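PDB 6JSC: hypothetical membrane protein from Corynebacterium glutamicum, which binds haem and probably passes it on during haem uptake, this chain being its C-terminal HtaA domain in an engineered variant. Local coordinates for residues 61-66 with 83-88. The protein carries 1 engineered substitution. Residues are numbered along the deposited sequence; the frame is centred on the assembly and turned at random.
With NA (sodium ion), chain D.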
loop_
_atom_site.group_PDB
_atom_site.type_symbol
_atom_site.label_atom_id
_atom_site.label_comp_id
_atom_site.label_asym_id
_atom_site.label_seq_id
_atom_site.Cartn_x
_atom_site.Cartn_y
_atom_site.Cartn_z
ATOM N N ILE A 61 -7.793 5.899 5.864
ATOM C CA ILE A 61 -7.184 6.967 5.066
ATOM C C ILE A 61 -7.113 6.434 3.635
ATOM O O ILE A 61 -6.429 5.435 3.383
ATOM C CB ILE A 61 -5.767 7.305 5.560
ATOM C CG1 ILE A 61 -5.656 7.328 7.097
ATOM C CG2 ILE A 61 -5.294 8.608 4.927
ATOM C CD1 ILE A 61 -6.377 8.465 7.773
ATOM N N ASN A 62 -7.808 7.086 2.705
ATOM C CA ASN A 62 -7.996 6.545 1.360
ATOM C C ASN A 62 -7.206 7.339 0.331
ATOM O O ASN A 62 -7.230 8.574 0.343
ATOM C CB ASN A 62 -9.476 6.552 0.989
ATOM C CG ASN A 62 -10.234 5.448 1.688
ATOM O OD1 ASN A 62 -10.739 5.627 2.794
ATOM N ND2 ASN A 62 -10.293 4.287 1.052
ATOM N N PHE A 63 -6.518 6.629 -0.563
ATOM C CA PHE A 63 -5.746 7.267 -1.613
ATOM C C PHE A 63 -6.192 6.782 -2.990
ATOM O O PHE A 63 -6.572 5.613 -3.150
ATOM C CB PHE A 63 -4.257 6.966 -1.427
ATOM C CG PHE A 63 -3.710 7.466 -0.125
ATOM C CD1 PHE A 63 -3.224 8.765 -0.025
ATOM C CD2 PHE A 63 -3.694 6.654 1.006
ATOM C CE1 PHE A 63 -2.735 9.249 1.175
ATOM C CE2 PHE A 63 -3.200 7.131 2.220
ATOM C CZ PHE A 63 -2.713 8.435 2.300
ATOM N N PRO A 64 -6.169 7.651 -3.993
ATOM C CA PRO A 64 -6.348 7.200 -5.374
ATOM C C PRO A 64 -5.005 6.815 -5.969
ATOM O O PRO A 64 -3.979 6.908 -5.290
ATOM C CB PRO A 64 -6.880 8.459 -6.057
ATOM C CG PRO A 64 -6.025 9.545 -5.402
ATOM C CD PRO A 64 -5.859 9.092 -3.933
ATOM N N GLY A 65 -4.991 6.412 -7.231
ATOM C CA GLY A 65 -3.764 6.229 -7.977
ATOM C C GLY A 65 -3.342 4.771 -8.080
ATOM O O GLY A 65 -3.695 3.924 -7.253
ATOM N N SER A 66 -2.524 4.484 -9.096
ATOM C CA SER A 66 -2.083 3.118 -9.363
ATOM C C SER A 66 -0.594 3.030 -9.665
ATOM O O SER A 66 0.008 3.961 -10.216
ATOM C CB SER A 66 -2.869 2.494 -10.517
ATOM O OG SER A 66 -2.764 3.285 -11.676
ATOM N N ILE A 83 -4.902 2.535 -2.730
ATOM C CA ILE A 83 -4.499 2.021 -1.426
ATOM C C ILE A 83 -5.282 2.704 -0.309
ATOM O O ILE A 83 -5.695 3.869 -0.413
ATOM C CB ILE A 83 -2.977 2.048 -1.159
ATOM C CG1 ILE A 83 -2.434 3.460 -0.919
ATOM C CG2 ILE A 83 -2.215 1.337 -2.267
ATOM C CD1 ILE A 83 -1.089 3.467 -0.192
ATOM N N GLU A 84 -5.490 1.964 0.779
ATOM C CA GLU A 84 -6.182 2.465 1.953
ATOM C C GLU A 84 -5.440 1.969 3.182
ATOM O O GLU A 84 -5.115 0.778 3.274
ATOM C CB GLU A 84 -7.636 1.978 1.985
ATOM C CG GLU A 84 -8.386 2.238 3.293
ATOM C CD GLU A 84 -9.784 1.646 3.278
ATOM O OE1 GLU A 84 -10.287 1.355 2.168
ATOM O OE2 GLU A 84 -10.377 1.466 4.371
ATOM N N ILE A 85 -5.164 2.883 4.109
ATOM C CA ILE A 85 -4.620 2.555 5.420
ATOM C C ILE A 85 -5.784 2.555 6.401
ATOM O O ILE A 85 -6.391 3.601 6.663
ATOM C CB ILE A 85 -3.553 3.567 5.850
ATOM C CG1 ILE A 85 -2.369 3.549 4.884
ATOM C CG2 ILE A 85 -3.096 3.263 7.279
ATOM C CD1 ILE A 85 -1.415 4.730 5.074
ATOM N N SER A 86 -6.115 1.377 6.931
ATOM C CA SER A 86 -7.158 1.223 7.932
ATOM C C SER A 86 -6.495 0.833 9.247
ATOM O O SER A 86 -5.561 0.025 9.258
ATOM C CB SER A 86 -8.132 0.135 7.476
ATOM O OG SER A 86 -9.219 -0.021 8.369
ATOM N N PHE A 87 -6.949 1.421 10.355
ATOM C CA PHE A 87 -6.311 1.167 11.638
ATOM C C PHE A 87 -7.349 1.099 12.746
ATOM O O PHE A 87 -8.413 1.722 12.674
ATOM C CB PHE A 87 -5.183 2.169 11.980
ATOM C CG PHE A 87 -5.631 3.604 12.096
ATOM C CD1 PHE A 87 -5.648 4.435 10.982
ATOM C CD2 PHE A 87 -6.011 4.130 13.318
ATOM C CE1 PHE A 87 -6.045 5.756 11.095
ATOM C CE2 PHE A 87 -6.415 5.443 13.433
ATOM C CZ PHE A 87 -6.422 6.260 12.325
ATOM N N ASN A 88 -7.018 0.319 13.774
ATOM C CA ASN A 88 -7.835 0.181 14.979
ATOM C C ASN A 88 -6.826 0.025 16.110
ATOM O O ASN A 88 -6.248 -1.053 16.290
ATOM C CB ASN A 88 -8.757 -1.030 14.889
ATOM C CG ASN A 88 -9.797 -1.063 15.996
ATOM O OD1 ASN A 88 -9.579 -0.555 17.100
ATOM N ND2 ASN A 88 -10.942 -1.669 15.705
HETATM NA NA NA D . -10.851 1.615 8.904
HETATM O O HOH W 1 -3.184 4.305 -4.405
HETATM O O HOH W 2 -10.783 0.824 11.080
HETATM O O HOH W 3 -12.480 3.193 9.645
HETATM O O HOH W 4 -12.533 0.170 8.045
#
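The ring of Phe63 has the carbonyl O of Ile83 at its edge, near the ring plane and 3.7 Å from CD2, while Ile83 CG1 approaches CD2 and CB obliquely, from out of that plane. Ile85 CD1 reaches CE2 of the same ring obliquely. Further along, the Phe87 ring has a methyl at its edge, Ile61 CD1 standing 4.3 Å from CE1; Ile61 CG1 is turned beside its own backbone N (chi1 -41°), which brings CG1 and CD1 alongside that edge. Asn62 and Glu84, the non-hydrogen-bonded pair, sit on the other side of the strands, side by side and pointing the same way. Their amide and carboxylate planes are 51° apart, and Asn62 ND2 gives Glu84 OE1 only a weak, bent hydrogen bond of 3.1 Å. The main partner of the carboxylate is Ser60, whose OG bonds OE2; Arg112 adds a salt bridge to OE1.

Ile61 and Ile85 form the hydrogen-bonded antiparallel pair, Ile61 N to Ile85 O at 2.8 Å and Ile85 N back to Ile61 O at 2.9 Å; Phe63 N then bonds Ile83 O where the chain leaves the strand. Beyond this the segments diverge, and one water bridges them, donating to Pro64 O and Gly65 O and accepting from Ile83 N. A sodium ion is bound by Ser86 OG at 2.4 Å, Ser60 OG, Gly59 O and three waters, making Glu84 second shell through Ser60.

Away from the haem pocket of this strand-rich, antiparallel HtaA domain, strand 76-88 thus pairs with the end of strand 58-62, and the apolar face carrying Ile61, Phe63, Ile85 and Phe87 packs into the core against strands 3-12, 42-53, 113-125 and 159-166.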